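Local atomic coordinates of conserved lipoprotein, putative (Clostridium novyi, PDB entry 4L1N), a protein that is of unknown function, a putative lipoprotein probably held at the membrane, with a domain assigned to a beta-propeller clan. Residues A[162-172]-A[183-193]. Numbering follows the deposited sequence.
Sequences YNTKDNKKQVV and VQILVYEDDDL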
loop_
_atom_site.group_PDB
_atom_site.type_symbol
_atom_site.label_atom_id
_atom_site.label_comp_id
_atom_site.label_asym_id
_atom_site.label_seq_id
_atom_site.Cartn_x
_atom_site.Cartn_y
_atom_site.Cartn_z
ATOM N N TYR A 162 -2.070 -3.340 -10.879
ATOM C CA TYR A 162 -3.096 -2.569 -11.545
ATOM C C TYR A 162 -2.699 -1.099 -11.639
ATOM O O TYR A 162 -2.723 -0.388 -10.650
ATOM C CB TYR A 162 -4.467 -2.714 -10.831
ATOM C CG TYR A 162 -5.621 -2.432 -11.759
ATOM C CD1 TYR A 162 -5.891 -1.141 -12.195
ATOM C CD2 TYR A 162 -6.384 -3.466 -12.287
ATOM C CE1 TYR A 162 -6.924 -0.877 -13.088
ATOM C CE2 TYR A 162 -7.400 -3.216 -13.208
ATOM C CZ TYR A 162 -7.655 -1.917 -13.613
ATOM O OH TYR A 162 -8.662 -1.623 -14.495
ATOM N N ASN A 163 -2.350 -0.660 -12.835
ATOM C CA ASN A 163 -2.065 0.722 -13.162
ATOM C C ASN A 163 -3.024 1.108 -14.270
ATOM O O ASN A 163 -2.947 0.512 -15.349
ATOM C CB ASN A 163 -0.610 0.894 -13.589
ATOM C CG ASN A 163 -0.237 2.284 -14.038
ATOM O OD1 ASN A 163 -1.071 3.188 -14.160
ATOM N ND2 ASN A 163 1.038 2.489 -14.289
ATOM N N THR A 164 -3.919 2.093 -14.026
ATOM C CA THR A 164 -4.907 2.524 -15.020
ATOM C C THR A 164 -4.305 3.408 -16.134
ATOM O O THR A 164 -5.003 3.699 -17.099
ATOM C CB THR A 164 -6.068 3.305 -14.369
ATOM O OG1 THR A 164 -5.573 4.566 -13.973
ATOM C CG2 THR A 164 -6.708 2.600 -13.173
ATOM N N LYS A 165 -3.077 3.906 -15.958
ATOM C CA LYS A 165 -2.360 4.834 -16.847
ATOM C C LYS A 165 -3.217 6.132 -17.096
ATOM O O LYS A 165 -3.054 6.813 -18.107
ATOM C CB LYS A 165 -1.916 4.155 -18.158
ATOM C CG LYS A 165 -0.928 3.007 -17.964
ATOM C CD LYS A 165 0.523 3.440 -18.091
ATOM C CE LYS A 165 1.530 2.370 -17.729
ATOM N NZ LYS A 165 2.921 2.844 -17.958
ATOM N N ASP A 166 -4.077 6.484 -16.114
ATOM C CA ASP A 166 -4.948 7.664 -16.107
ATOM C C ASP A 166 -5.061 8.160 -14.674
ATOM O O ASP A 166 -5.518 7.437 -13.797
ATOM C CB ASP A 166 -6.329 7.339 -16.707
ATOM C CG ASP A 166 -7.236 8.522 -16.977
ATOM O OD1 ASP A 166 -6.970 9.625 -16.427
ATOM O OD2 ASP A 166 -8.211 8.356 -17.739
ATOM N N ASN A 167 -4.663 9.398 -14.451
ATOM C CA ASN A 167 -4.609 10.014 -13.130
ATOM C C ASN A 167 -5.989 10.421 -12.621
ATOM O O ASN A 167 -6.104 10.781 -11.451
ATOM C CB ASN A 167 -3.608 11.191 -13.097
ATOM C CG ASN A 167 -3.843 12.292 -14.112
ATOM O OD1 ASN A 167 -4.791 12.277 -14.931
ATOM N ND2 ASN A 167 -2.966 13.291 -14.067
ATOM N N LYS A 168 -7.022 10.309 -13.474
ATOM C CA LYS A 168 -8.427 10.543 -13.149
ATOM C C LYS A 168 -9.093 9.237 -12.680
ATOM O O LYS A 168 -10.222 9.258 -12.207
ATOM C CB LYS A 168 -9.183 11.108 -14.363
ATOM C CG LYS A 168 -9.171 12.631 -14.463
ATOM C CD LYS A 168 -10.101 13.132 -15.594
ATOM C CE LYS A 168 -9.600 12.899 -17.005
ATOM N NZ LYS A 168 -8.410 13.748 -17.323
ATOM N N LYS A 169 -8.400 8.111 -12.849
ATOM C CA LYS A 169 -8.794 6.750 -12.490
ATOM C C LYS A 169 -7.791 6.233 -11.448
ATOM O O LYS A 169 -6.691 5.810 -11.806
ATOM C CB LYS A 169 -8.805 5.854 -13.750
ATOM C CG LYS A 169 -10.077 5.913 -14.573
ATOM C CD LYS A 169 -9.778 5.998 -16.067
ATOM C CE LYS A 169 -10.978 5.729 -16.960
ATOM N NZ LYS A 169 -11.312 4.270 -16.994
ATOM N N GLN A 170 -8.160 6.287 -10.159
ATOM C CA GLN A 170 -7.274 5.887 -9.069
ATOM C C GLN A 170 -7.705 4.605 -8.385
ATOM O O GLN A 170 -8.813 4.567 -7.885
ATOM C CB GLN A 170 -7.265 6.988 -7.994
ATOM C CG GLN A 170 -6.816 8.352 -8.462
ATOM C CD GLN A 170 -6.913 9.418 -7.399
ATOM O OE1 GLN A 170 -7.221 9.170 -6.228
ATOM N NE2 GLN A 170 -6.621 10.645 -7.786
ATOM N N VAL A 171 -6.798 3.614 -8.228
ATOM C CA VAL A 171 -7.064 2.408 -7.431
ATOM C C VAL A 171 -7.102 2.864 -5.964
ATOM O O VAL A 171 -6.159 3.516 -5.527
ATOM C CB VAL A 171 -6.024 1.298 -7.684
ATOM C CG1 VAL A 171 -6.248 0.105 -6.762
ATOM C CG2 VAL A 171 -6.017 0.861 -9.153
ATOM N N VAL A 172 -8.224 2.645 -5.254
ATOM C CA VAL A 172 -8.375 3.112 -3.868
ATOM C C VAL A 172 -8.072 1.979 -2.884
ATOM O O VAL A 172 -7.524 2.257 -1.813
ATOM C CB VAL A 172 -9.732 3.820 -3.529
ATOM C CG1 VAL A 172 -9.836 5.177 -4.204
ATOM C CG2 VAL A 172 -10.943 2.969 -3.866
ATOM N N VAL A 183 -10.462 -5.059 -7.577
ATOM C CA VAL A 183 -9.771 -3.768 -7.511
ATOM C C VAL A 183 -10.795 -2.621 -7.558
ATOM O O VAL A 183 -11.560 -2.543 -8.536
ATOM C CB VAL A 183 -8.736 -3.680 -8.672
ATOM C CG1 VAL A 183 -8.022 -2.346 -8.706
ATOM C CG2 VAL A 183 -7.721 -4.818 -8.615
ATOM N N GLN A 184 -10.822 -1.730 -6.507
ATOM C CA GLN A 184 -11.726 -0.589 -6.569
ATOM C C GLN A 184 -11.031 0.568 -7.166
ATOM O O GLN A 184 -9.955 0.966 -6.707
ATOM C CB GLN A 184 -12.335 -0.176 -5.235
ATOM C CG GLN A 184 -13.435 -1.086 -4.806
ATOM C CD GLN A 184 -14.751 -0.763 -5.402
ATOM O OE1 GLN A 184 -15.394 -1.627 -5.953
ATOM N NE2 GLN A 184 -15.205 0.452 -5.254
ATOM N N ILE A 185 -11.666 1.143 -8.181
ATOM C CA ILE A 185 -11.126 2.301 -8.872
ATOM C C ILE A 185 -12.086 3.460 -8.656
ATOM O O ILE A 185 -13.283 3.265 -8.745
ATOM C CB ILE A 185 -10.910 1.953 -10.383
ATOM C CG1 ILE A 185 -10.042 0.714 -10.520
ATOM C CG2 ILE A 185 -10.321 3.124 -11.183
ATOM C CD1 ILE A 185 -10.400 -0.131 -11.553
ATOM N N LEU A 186 -11.570 4.641 -8.343
ATOM C CA LEU A 186 -12.346 5.873 -8.251
ATOM C C LEU A 186 -12.104 6.671 -9.559
ATOM O O LEU A 186 -10.968 7.101 -9.847
ATOM C CB LEU A 186 -11.965 6.678 -6.998
ATOM C CG LEU A 186 -12.530 8.114 -6.877
ATOM C CD1 LEU A 186 -13.956 8.110 -6.380
ATOM C CD2 LEU A 186 -11.635 8.992 -5.979
ATOM N N VAL A 187 -13.155 6.781 -10.388
ATOM C CA VAL A 187 -13.075 7.495 -11.658
ATOM C C VAL A 187 -13.665 8.903 -11.547
ATOM O O VAL A 187 -14.809 9.045 -11.166
ATOM C CB VAL A 187 -13.756 6.738 -12.794
ATOM C CG1 VAL A 187 -13.378 7.349 -14.133
ATOM C CG2 VAL A 187 -13.415 5.254 -12.751
ATOM N N TYR A 188 -12.867 9.935 -11.871
ATOM C CA TYR A 188 -13.292 11.321 -11.955
ATOM C C TYR A 188 -13.710 11.558 -13.407
ATOM O O TYR A 188 -13.072 11.029 -14.315
ATOM C CB TYR A 188 -12.176 12.252 -11.512
ATOM C CG TYR A 188 -11.941 12.293 -10.011
ATOM C CD1 TYR A 188 -12.795 13.010 -9.166
ATOM C CD2 TYR A 188 -10.801 11.724 -9.450
ATOM C CE1 TYR A 188 -12.539 13.121 -7.799
ATOM C CE2 TYR A 188 -10.545 11.810 -8.082
ATOM C CZ TYR A 188 -11.419 12.503 -7.257
ATOM O OH TYR A 188 -11.136 12.591 -5.907
ATOM N N GLU A 189 -14.828 12.251 -13.632
ATOM C CA GLU A 189 -15.369 12.470 -14.969
ATOM C C GLU A 189 -14.521 13.420 -15.802
ATOM O O GLU A 189 -14.400 13.215 -17.010
ATOM C CB GLU A 189 -16.820 12.969 -14.908
ATOM C CG GLU A 189 -17.825 12.008 -14.262
ATOM C CD GLU A 189 -17.837 10.522 -14.605
ATOM O OE1 GLU A 189 -17.808 10.178 -15.809
ATOM O OE2 GLU A 189 -17.920 9.701 -13.662
ATOM N N ASP A 190 -13.936 14.450 -15.174
ATOM C CA ASP A 190 -13.127 15.455 -15.862
ATOM C C ASP A 190 -12.092 16.076 -14.915
ATOM O O ASP A 190 -11.995 15.683 -13.749
ATOM C CB ASP A 190 -14.018 16.541 -16.490
ATOM C CG ASP A 190 -14.876 17.317 -15.525
ATOM O OD1 ASP A 190 -14.590 17.284 -14.318
ATOM O OD2 ASP A 190 -15.841 17.940 -15.973
ATOM N N ASP A 191 -11.348 17.073 -15.412
ATOM C CA ASP A 191 -10.254 17.697 -14.695
ATOM C C ASP A 191 -10.693 18.623 -13.577
ATOM O O ASP A 191 -9.837 19.032 -12.794
ATOM C CB ASP A 191 -9.336 18.431 -15.670
ATOM C CG ASP A 191 -8.389 17.527 -16.449
ATOM O OD1 ASP A 191 -8.278 16.316 -16.099
ATOM O OD2 ASP A 191 -7.736 18.030 -17.382
ATOM N N ASP A 192 -12.004 18.897 -13.448
ATOM C CA ASP A 192 -12.550 19.730 -12.370
ATOM C C ASP A 192 -12.579 18.948 -11.055
ATOM O O ASP A 192 -12.643 19.556 -9.995
ATOM C CB ASP A 192 -13.953 20.250 -12.715
ATOM C CG ASP A 192 -14.006 21.421 -13.686
ATOM O OD1 ASP A 192 -12.930 21.926 -14.075
ATOM O OD2 ASP A 192 -15.129 21.867 -14.017
ATOM N N LEU A 193 -12.560 17.601 -11.131
ATOM C CA LEU A 193 -12.565 16.643 -10.016
ATOM C C LEU A 193 -13.764 16.860 -9.028
ATOM O O LEU A 193 -13.692 16.542 -7.831
ATOM C CB LEU A 193 -11.211 16.696 -9.313
ATOM C CG LEU A 193 -9.999 16.494 -10.255
ATOM C CD1 LEU A 193 -8.710 16.786 -9.558
ATOM C CD2 LEU A 193 -9.962 15.086 -10.862
#
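Val171 and Ile185 face each other as a non-hydrogen-bonded pair in the open half of a beta hairpin, where residues 169-172 of strand 169-177 run antiparallel to residues 183-188 of strand 180-188 within a three-stranded sheet that strand 196-204 completes. On the face carrying Val171, Ile185 and Val187, Val183 CG1 is the meeting point: it lies 3.6 Å from Val171 CG1. The same methyl sits over one face of the Tyr162 ring, a CH-pi contact 4.2 Å from the ring centroid. Tyr162 reaches it with CG anti to the backbone N (chi1 -156°), while its OH end meets Ile185 CD1 at 3.7 Å, the two side chains crossing at about a right angle. Leu148 of strand 147-152 also touches Tyr162, Val171 and Val183, which joins the hairpin to the larger sheet. Farther along the same face, Lys169 lays its aliphatic chain beside Val187, both pointing the same way, with CG 3.6 Å from Val187 CG1.

Gln170, Leu186 and Tyr188 lie on the other face, where Val172 CG1 packs 3.8 Å from Leu186 CB. Gln170, extended beyond CG, brings NE2 to the edge of the Tyr188 ring near CE2, its amide plane turned 70° from the ring, and spends its polar atoms outside the hairpin: OE1 accepts from Gly145 N and NE2 donates to Val142 O. In the backbone, Gln170 N donates to Leu186 O and Leu186 N to Gln170 O, both nearly straight.

Before the strand, Thr164 OG1 donates to Lys169 O at 2.7 Å, tying the loop to the strand's first residue. Tyr188 N donates to Lys168 O. The Lys168 side chain, bent at its last two torsions, passes Asp190 and brings NZ within 2.8 Å of Asp191 OD1, a salt bridge in which OD1 is met on its syn side, 32° out of the carboxylate plane.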